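Local coordinates for cell wall surface anchor family protein (Streptococcus agalactiae serogroup V, PDB 3TVY), which forms the adhesive tip of the Group B Streptococcus pilus, this chain being its von Willebrand factor A-type domain, which carries a magnesium site probably used in host adhesion, at residues V15-S20 and F169-G174; A62-D67 and Y138-T143; D205-L210 and N312-G317. All coordinates share one frame; numbering follows the deposited sequence.

Interaction 1 of 3, residues V15-S20 and F169-G174; sequences VLLDNS and FHVTDG. With MG (magnesium ion), chain C.
V15-L17 pair with F169-V171 as parallel central strands of the von Willebrand factor A sheet, and past their C-terminal ends lies the metal ion-dependent adhesion site. The strand directions differ by 4°, and alternating backbone bonds fix the register: L16 N to F169 O, V171 N to L16 O and D18 N to V171 O, each 2.9 Å. L16 sets CD1 over one face of the H170 imidazole, 3.9 Å from its centroid, a CH-pi contact. At the C-terminal ends of the strands, D18 OD2 accepts from T172 OG1 (2.8 Å) through its anti lone pair, while D173 N (3.1 Å) arrives from above the carboxylate plane. D18 OD1 takes S20 N, closing an Asx turn, and S20 OG. In this structure D18 stays in the second shell, bonded to S20 OG and a metal-bound water, although it binds magnesium directly in another structure of the protein. Magnesium is bound by S20 OG (2.2 Å), D173 OD1 (2.0 Å), three waters and S22. R33 makes a salt bridge with D173 OD2. Strand 55-61 flanks V15-D18, its Y61 OH hydrogen-bonded to H170 NE2; helix 33-49 packs against V15, L17 and F169, and helix 145-159 against L16 and H170.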
loop_
_atom_site.group_PDB
_atom_site.type_symbol
_atom_site.label_atom_id
_atom_site.label_comp_id
_atom_site.label_asym_id
_atom_site.label_seq_id
_atom_site.Cartn_x
_atom_site.Cartn_y
_atom_site.Cartn_z
ATOM N N VAL A 15 -0.283 10.099 -12.947
ATOM C CA VAL A 15 0.995 9.708 -12.284
ATOM C C VAL A 15 0.709 9.255 -10.811
ATOM O O VAL A 15 0.104 9.988 -10.021
ATOM C CB VAL A 15 2.068 10.842 -12.296
ATOM C CG1 VAL A 15 3.374 10.343 -11.670
ATOM C CG2 VAL A 15 2.378 11.322 -13.719
ATOM N N LEU A 16 1.129 8.029 -10.477
ATOM C CA LEU A 16 1.051 7.479 -9.134
ATOM C C LEU A 16 2.468 7.532 -8.562
ATOM O O LEU A 16 3.383 6.989 -9.173
ATOM C CB LEU A 16 0.638 5.985 -9.177
ATOM C CG LEU A 16 -0.771 5.447 -9.052
ATOM C CD1 LEU A 16 -0.718 3.873 -8.900
ATOM C CD2 LEU A 16 -1.385 6.066 -7.847
ATOM N N LEU A 17 2.631 8.132 -7.380
ATOM C CA LEU A 17 3.949 8.351 -6.823
ATOM C C LEU A 17 4.076 7.835 -5.381
ATOM O O LEU A 17 3.389 8.295 -4.501
ATOM C CB LEU A 17 4.310 9.849 -6.892
ATOM C CG LEU A 17 5.661 10.230 -6.267
ATOM C CD1 LEU A 17 6.826 9.583 -7.046
ATOM C CD2 LEU A 17 5.833 11.735 -6.285
ATOM N N ASP A 18 4.985 6.887 -5.184
ATOM C CA ASP A 18 5.264 6.278 -3.872
ATOM C C ASP A 18 6.041 7.305 -3.020
ATOM O O ASP A 18 7.034 7.851 -3.461
ATOM C CB ASP A 18 5.985 4.942 -4.132
ATOM C CG ASP A 18 6.389 4.172 -2.875
ATOM O OD1 ASP A 18 6.495 4.742 -1.776
ATOM O OD2 ASP A 18 6.687 2.962 -3.032
ATOM N N ASN A 19 5.502 7.626 -1.846
ATOM C CA ASN A 19 6.116 8.570 -0.875
ATOM C C ASN A 19 6.314 7.839 0.479
ATOM O O ASN A 19 6.308 8.448 1.543
ATOM C CB ASN A 19 5.248 9.840 -0.742
ATOM C CG ASN A 19 5.960 10.991 -0.027
ATOM O OD1 ASN A 19 7.092 11.365 -0.356
ATOM N ND2 ASN A 19 5.305 11.540 0.958
ATOM N N SER A 20 6.466 6.516 0.421
ATOM C CA SER A 20 6.775 5.723 1.602
ATOM C C SER A 20 8.075 6.190 2.305
ATOM O O SER A 20 8.954 6.808 1.669
ATOM C CB SER A 20 6.849 4.225 1.222
ATOM O OG SER A 20 7.910 3.948 0.314
ATOM N N PHE A 169 1.451 6.189 -15.148
ATOM C CA PHE A 169 2.868 6.067 -14.834
ATOM C C PHE A 169 3.041 5.925 -13.330
ATOM O O PHE A 169 2.701 6.835 -12.567
ATOM C CB PHE A 169 3.656 7.283 -15.347
ATOM C CG PHE A 169 3.746 7.363 -16.860
ATOM C CD1 PHE A 169 4.822 6.801 -17.534
ATOM C CD2 PHE A 169 2.759 8.010 -17.601
ATOM C CE1 PHE A 169 4.920 6.876 -18.933
ATOM C CE2 PHE A 169 2.851 8.093 -19.012
ATOM C CZ PHE A 169 3.924 7.520 -19.660
ATOM N N HIS A 170 3.602 4.802 -12.905
ATOM C CA HIS A 170 3.681 4.463 -11.491
ATOM C C HIS A 170 5.141 4.378 -11.038
ATOM O O HIS A 170 5.891 3.536 -11.493
ATOM C CB HIS A 170 2.874 3.165 -11.234
ATOM C CG HIS A 170 2.861 2.695 -9.807
ATOM N ND1 HIS A 170 2.479 1.411 -9.463
ATOM C CD2 HIS A 170 3.191 3.315 -8.642
ATOM C CE1 HIS A 170 2.564 1.264 -8.150
ATOM N NE2 HIS A 170 2.997 2.400 -7.629
ATOM N N VAL A 171 5.538 5.279 -10.135
ATOM C CA VAL A 171 6.885 5.292 -9.594
ATOM C C VAL A 171 6.845 4.760 -8.161
ATOM O O VAL A 171 6.140 5.339 -7.303
ATOM C CB VAL A 171 7.474 6.705 -9.585
ATOM C CG1 VAL A 171 8.873 6.666 -9.004
ATOM C CG2 VAL A 171 7.531 7.263 -10.974
ATOM N N THR A 172 7.547 3.639 -7.921
ATOM C CA THR A 172 7.513 2.979 -6.603
ATOM C C THR A 172 8.870 2.384 -6.205
ATOM O O THR A 172 9.704 2.078 -7.055
ATOM C CB THR A 172 6.394 1.887 -6.534
ATOM O OG1 THR A 172 6.339 1.313 -5.227
ATOM C CG2 THR A 172 6.646 0.751 -7.561
ATOM N N ASP A 173 9.098 2.234 -4.908
ATOM C CA ASP A 173 10.305 1.547 -4.438
ATOM C C ASP A 173 9.964 0.384 -3.496
ATOM O O ASP A 173 10.817 -0.048 -2.715
ATOM C CB ASP A 173 11.295 2.520 -3.775
ATOM C CG ASP A 173 10.926 2.859 -2.318
ATOM O OD1 ASP A 173 9.772 2.575 -1.873
ATOM O OD2 ASP A 173 11.806 3.413 -1.622
ATOM N N GLY A 174 8.725 -0.127 -3.550
ATOM C CA GLY A 174 8.417 -1.251 -2.652
ATOM C C GLY A 174 7.193 -2.055 -2.995
ATOM O O GLY A 174 6.197 -1.509 -3.523
HETATM MG MG MG C . 9.078 2.158 -0.008
HETATM O O HOH W 1 7.381 1.397 -1.029
HETATM O O HOH W 2 10.017 0.367 -0.205
HETATM O O HOH W 3 8.408 1.433 1.877
#

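Interaction 2 of 3, residues A62-D67 and Y138-T143; sequences ASTIFD and YQFGAT
S63 and F140 bring together two irregular loops, A62-D67 after strand 55-61 and Y138-T143 before helix 145-159. The hydrogen bonds centre on S63. Its backbone N donates to F140 O at 2.9 Å, lying 39° out of the carbonyl plane and therefore not on a lone pair. Its hydroxyl accepts from A142 N, also 2.9 Å from S63 OG, at an N-H...O angle of 148°. The torsion chi1 of -60° keeps OG beside the S63 backbone N, which lets one residue engage the second loop at both F140 and A142. A water extends this network: it sits 2.6 Å from S63 OG and donates to Q139 O. Within Y138-T143, a type I turn from Y138 to G141 brings the backbone round to S63.

The contacts of the aromatic rings are looser. F66 presents its ring edge to the F140 carbonyl, with CZ 3.5 Å from F140 O. The apolar touches are F66 CE1, 4.2 Å from F140 CB, and T64 CG2, which approaches the edge of the F140 ring, 4.2 Å from CD1, while that ring continues onto strands 70-78 and 97-101. Chemically, then, the join rests on a serine using backbone and hydroxyl together to pair with main-chain groups in and just after the turn, in a largely buried setting.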
loop_
_atom_site.group_PDB
_atom_site.type_symbol
_atom_site.label_atom_id
_atom_site.label_comp_id
_atom_site.label_asym_id
_atom_site.label_seq_id
_atom_site.Cartn_x
_atom_site.Cartn_y
_atom_site.Cartn_z
ATOM N N ALA A 62 1.276 6.376 0.294
ATOM C CA ALA A 62 2.073 5.485 1.136
ATOM C C ALA A 62 1.083 4.574 1.866
ATOM O O ALA A 62 0.496 3.713 1.222
ATOM C CB ALA A 62 3.012 6.279 2.118
ATOM N N SER A 63 0.854 4.765 3.174
ATOM C CA SER A 63 -0.151 3.957 3.870
ATOM C C SER A 63 -1.570 4.343 3.423
ATOM O O SER A 63 -2.519 3.599 3.640
ATOM C CB SER A 63 -0.084 4.139 5.383
ATOM O OG SER A 63 1.165 3.761 5.894
ATOM N N THR A 64 -1.702 5.543 2.862
ATOM C CA THR A 64 -2.964 6.047 2.358
ATOM C C THR A 64 -2.668 7.070 1.233
ATOM O O THR A 64 -1.500 7.268 0.858
ATOM C CB THR A 64 -3.787 6.700 3.502
ATOM O OG1 THR A 64 -5.097 7.043 3.025
ATOM C CG2 THR A 64 -3.057 7.952 4.072
ATOM N N ILE A 65 -3.722 7.680 0.676
ATOM C CA ILE A 65 -3.563 8.748 -0.311
ATOM C C ILE A 65 -3.166 10.066 0.380
ATOM O O ILE A 65 -3.842 10.508 1.311
ATOM C CB ILE A 65 -4.855 8.960 -1.170
ATOM C CG1 ILE A 65 -5.345 7.627 -1.775
ATOM C CG2 ILE A 65 -4.638 10.069 -2.258
ATOM C CD1 ILE A 65 -4.300 6.947 -2.673
ATOM N N PHE A 66 -2.076 10.685 -0.074
ATOM C CA PHE A 66 -1.630 11.965 0.513
ATOM C C PHE A 66 -2.280 13.127 -0.229
ATOM O O PHE A 66 -1.706 13.669 -1.161
ATOM C CB PHE A 66 -0.099 12.071 0.516
ATOM C CG PHE A 66 0.579 11.130 1.482
ATOM C CD1 PHE A 66 -0.157 10.377 2.396
ATOM C CD2 PHE A 66 1.972 11.052 1.537
ATOM C CE1 PHE A 66 0.465 9.541 3.314
ATOM C CE2 PHE A 66 2.599 10.218 2.474
ATOM C CZ PHE A 66 1.846 9.469 3.356
ATOM N N ASP A 67 -3.506 13.468 0.161
ATOM C CA ASP A 67 -4.299 14.438 -0.613
ATOM C C ASP A 67 -4.729 15.632 0.231
ATOM O O ASP A 67 -5.649 16.383 -0.135
ATOM C CB ASP A 67 -5.534 13.745 -1.199
ATOM C CG ASP A 67 -6.420 13.108 -0.127
ATOM O OD1 ASP A 67 -6.198 13.303 1.084
ATOM O OD2 ASP A 67 -7.367 12.413 -0.501
ATOM N N TYR A 138 5.188 9.757 10.041
ATOM C CA TYR A 138 6.015 8.588 9.808
ATOM C C TYR A 138 5.204 7.285 9.920
ATOM O O TYR A 138 5.489 6.310 9.199
ATOM C CB TYR A 138 7.248 8.576 10.754
ATOM C CG TYR A 138 8.249 7.497 10.460
ATOM C CD1 TYR A 138 9.304 7.724 9.562
ATOM C CD2 TYR A 138 8.161 6.235 11.073
ATOM C CE1 TYR A 138 10.243 6.719 9.279
ATOM C CE2 TYR A 138 9.106 5.223 10.780
ATOM C CZ TYR A 138 10.122 5.477 9.881
ATOM O OH TYR A 138 11.056 4.517 9.592
ATOM N N GLN A 139 4.197 7.267 10.794
ATOM C CA GLN A 139 3.291 6.099 10.888
ATOM C C GLN A 139 2.516 5.837 9.603
ATOM O O GLN A 139 1.988 4.747 9.394
ATOM C CB GLN A 139 2.324 6.259 12.066
ATOM C CG GLN A 139 3.018 6.646 13.383
ATOM C CD GLN A 139 4.127 5.683 13.744
ATOM O OE1 GLN A 139 5.282 6.073 13.880
ATOM N NE2 GLN A 139 3.797 4.423 13.871
ATOM N N PHE A 140 2.456 6.840 8.734
ATOM C CA PHE A 140 1.657 6.751 7.510
ATOM C C PHE A 140 2.504 6.415 6.292
ATOM O O PHE A 140 1.997 6.482 5.184
ATOM C CB PHE A 140 0.863 8.059 7.277
ATOM C CG PHE A 140 -0.204 8.332 8.322
ATOM C CD1 PHE A 140 -1.567 8.183 8.018
ATOM C CD2 PHE A 140 0.152 8.780 9.609
ATOM C CE1 PHE A 140 -2.555 8.445 8.995
ATOM C CE2 PHE A 140 -0.823 9.036 10.589
ATOM C CZ PHE A 140 -2.186 8.861 10.280
ATOM N N GLY A 141 3.786 6.064 6.514
ATOM C CA GLY A 141 4.794 5.889 5.466
ATOM C C GLY A 141 4.984 4.473 4.914
ATOM O O GLY A 141 6.046 4.167 4.337
ATOM N N ALA A 142 3.983 3.606 5.083
ATOM C CA ALA A 142 4.040 2.256 4.513
ATOM C C ALA A 142 3.592 2.237 3.026
ATOM O O ALA A 142 3.545 3.282 2.384
ATOM C CB ALA A 142 3.244 1.293 5.347
ATOM N N THR A 143 3.293 1.056 2.477
ATOM C CA THR A 143 3.054 0.897 1.044
ATOM C C THR A 143 1.724 0.175 0.726
ATOM O O THR A 143 1.647 -1.069 0.680
ATOM C CB THR A 143 4.245 0.201 0.358
ATOM O OG1 THR A 143 5.481 0.809 0.771
ATOM C CG2 THR A 143 4.142 0.298 -1.165
HETATM O O HOH W 4 0.644 2.193 7.930
#

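Interaction 3 of 3, residues D205-L210 and N312-G317; sequences DRSGIL and NIRPKG
N312 and I209 form the closer-packed end of this surface contact, whereas D205 and R314 meet at its solvent side. At the inner end the N312 amide turns toward the loop D205-L210. Its ND2 donates to I209 O over 2.8 Å, but the bond is bent, with an N-H...O angle of 136° and the acceptor tilted from the amide plane. N312 CG stands beside its backbone N (chi1 -55°), a setting from which the amide reaches both the I209 carbonyl and the L210 backbone, where OD1 comes within 3.5 Å of L210 CA. Both ends of the amide have further partners: ND2 also donates to Y308 O, and OD1 accepts from Q211 N. The I209 side chain starts away from N312 and packs on L307 and helix 192-201.

The outer end is sparser and more exposed. R314 NH1 makes a salt bridge with D205 OD2 at 3.1 Å, the carboxylate lying at the guanidinium edge with the two planes 69° apart. The other carboxylate oxygen, D205 OD1, is held from one face of its plane by S207 OG (2.7 Å) and S207 N (3.2 Å). Two bonds thus hold OD1, leaving OD2 for R314, whose chain bends at chi2 and chi3. The geometry is that of an Asx turn, D205 OD1 accepting from the backbone N two residues on, linked by a salt bridge to the short 3-10 segment R314-K316 that leads from helix 302-312 toward strand 319-325 of the parallel sheet.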
loop_
_atom_site.group_PDB
_atom_site.type_symbol
_atom_site.label_atom_id
_atom_site.label_comp_id
_atom_site.label_asym_id
_atom_site.label_seq_id
_atom_site.Cartn_x
_atom_site.Cartn_y
_atom_site.Cartn_z
ATOM N N ASP A 205 -12.011 -14.182 -17.747
ATOM C CA ASP A 205 -10.775 -14.993 -17.733
ATOM C C ASP A 205 -10.409 -15.648 -16.381
ATOM O O ASP A 205 -9.314 -16.187 -16.249
ATOM C CB ASP A 205 -9.571 -14.200 -18.320
ATOM C CG ASP A 205 -9.127 -13.011 -17.434
ATOM O OD1 ASP A 205 -9.730 -12.770 -16.357
ATOM O OD2 ASP A 205 -8.143 -12.322 -17.813
ATOM N N ARG A 206 -11.313 -15.582 -15.390
ATOM C CA ARG A 206 -11.092 -16.144 -14.039
ATOM C C ARG A 206 -9.824 -15.657 -13.361
ATOM O O ARG A 206 -9.277 -16.363 -12.532
ATOM C CB ARG A 206 -10.993 -17.682 -14.051
ATOM C CG ARG A 206 -12.111 -18.436 -14.736
ATOM C CD ARG A 206 -13.444 -17.841 -14.445
ATOM N NE ARG A 206 -14.484 -18.836 -14.645
ATOM C CZ ARG A 206 -15.676 -18.566 -15.161
ATOM N NH1 ARG A 206 -15.969 -17.322 -15.562
ATOM N NH2 ARG A 206 -16.566 -19.552 -15.284
ATOM N N SER A 207 -9.337 -14.470 -13.690
ATOM C CA SER A 207 -7.998 -14.099 -13.227
ATOM C C SER A 207 -8.014 -13.111 -12.046
ATOM O O SER A 207 -6.958 -12.782 -11.501
ATOM C CB SER A 207 -7.189 -13.494 -14.397
ATOM O OG SER A 207 -7.696 -12.195 -14.721
ATOM N N GLY A 208 -9.180 -12.595 -11.692
ATOM C CA GLY A 208 -9.220 -11.538 -10.680
ATOM C C GLY A 208 -10.503 -11.496 -9.904
ATOM O O GLY A 208 -11.379 -12.365 -10.039
ATOM N N ILE A 209 -10.623 -10.471 -9.084
ATOM C CA ILE A 209 -11.704 -10.382 -8.164
ATOM C C ILE A 209 -12.252 -8.955 -8.222
ATOM O O ILE A 209 -11.496 -7.995 -8.066
ATOM C CB ILE A 209 -11.265 -10.717 -6.724
ATOM C CG1 ILE A 209 -10.866 -12.198 -6.587
ATOM C CG2 ILE A 209 -12.414 -10.416 -5.731
ATOM C CD1 ILE A 209 -10.465 -12.572 -5.128
ATOM N N LEU A 210 -13.562 -8.838 -8.425
ATOM C CA LEU A 210 -14.219 -7.533 -8.541
ATOM C C LEU A 210 -14.207 -6.770 -7.230
ATOM O O LEU A 210 -14.218 -7.358 -6.139
ATOM C CB LEU A 210 -15.679 -7.715 -8.978
ATOM C CG LEU A 210 -15.967 -8.358 -10.342
ATOM C CD1 LEU A 210 -17.501 -8.580 -10.472
ATOM C CD2 LEU A 210 -15.415 -7.511 -11.522
ATOM N N ASN A 312 -10.391 -5.467 -12.085
ATOM C CA ASN A 312 -10.992 -4.118 -12.149
ATOM C C ASN A 312 -10.278 -3.080 -12.999
ATOM O O ASN A 312 -10.879 -2.069 -13.350
ATOM C CB ASN A 312 -11.129 -3.546 -10.735
ATOM C CG ASN A 312 -11.903 -4.471 -9.817
ATOM O OD1 ASN A 312 -13.115 -4.408 -9.777
ATOM N ND2 ASN A 312 -11.203 -5.362 -9.109
ATOM N N ILE A 313 -8.997 -3.306 -13.283
ATOM C CA ILE A 313 -8.201 -2.333 -14.000
ATOM C C ILE A 313 -7.716 -2.883 -15.324
ATOM O O ILE A 313 -7.906 -2.253 -16.364
ATOM C CB ILE A 313 -6.959 -1.866 -13.184
ATOM C CG1 ILE A 313 -7.384 -1.184 -11.879
ATOM C CG2 ILE A 313 -6.026 -1.014 -14.068
ATOM C CD1 ILE A 313 -6.221 -0.636 -11.066
ATOM N N ARG A 314 -7.102 -4.067 -15.286
ATOM C CA ARG A 314 -6.547 -4.674 -16.491
ATOM C C ARG A 314 -7.506 -4.760 -17.708
ATOM O O ARG A 314 -7.051 -4.480 -18.809
ATOM C CB ARG A 314 -5.917 -6.021 -16.165
ATOM C CG ARG A 314 -5.207 -6.690 -17.313
ATOM C CD ARG A 314 -5.529 -8.136 -17.172
ATOM N NE ARG A 314 -4.390 -8.990 -16.944
ATOM C CZ ARG A 314 -4.476 -10.312 -16.737
ATOM N NH1 ARG A 314 -5.653 -10.927 -16.669
ATOM N NH2 ARG A 314 -3.370 -11.021 -16.573
ATOM N N PRO A 315 -8.816 -5.115 -17.515
ATOM C CA PRO A 315 -9.737 -5.128 -18.695
ATOM C C PRO A 315 -9.937 -3.789 -19.425
ATOM O O PRO A 315 -10.332 -3.788 -20.598
ATOM C CB PRO A 315 -11.095 -5.568 -18.099
ATOM C CG PRO A 315 -10.775 -6.260 -16.810
ATOM C CD PRO A 315 -9.522 -5.549 -16.284
ATOM N N LYS A 316 -9.700 -2.680 -18.726
ATOM C CA LYS A 316 -10.038 -1.326 -19.205
ATOM C C LYS A 316 -9.143 -0.823 -20.348
ATOM O O LYS A 316 -9.322 0.301 -20.823
ATOM C CB LYS A 316 -9.985 -0.312 -18.053
ATOM C CG LYS A 316 -10.739 -0.687 -16.767
ATOM C CD LYS A 316 -12.265 -0.445 -16.882
ATOM C CE LYS A 316 -13.067 -1.484 -16.053
ATOM N NZ LYS A 316 -14.512 -1.095 -15.854
ATOM N N GLY A 317 -8.165 -1.623 -20.758
ATOM C CA GLY A 317 -7.254 -1.245 -21.839
ATOM C C GLY A 317 -6.224 -0.126 -21.638
ATOM O O GLY A 317 -5.622 0.338 -22.626
#

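Interactions 1 and 2 adjoin each other at the magnesium end of the sheet, their centres 12 Å apart. They touch directly: S20 CB lies 3.2 Å from G141 O, and G174 O lies 3.6 Å from T143 CG2. Along the chain, both segments of interaction 2 fall between the two strands of interaction 1. T143 brings its side chain to about 4 Å from the bound magnesium without binding it here, so the loops of interaction 2 border the site that interaction 1 helps build. Interaction 3 is peripheral, its centre 22 Å from that of interaction 1 and 26 Å from that of interaction 2; its nearest atoms stay about 7 Å from interaction 1.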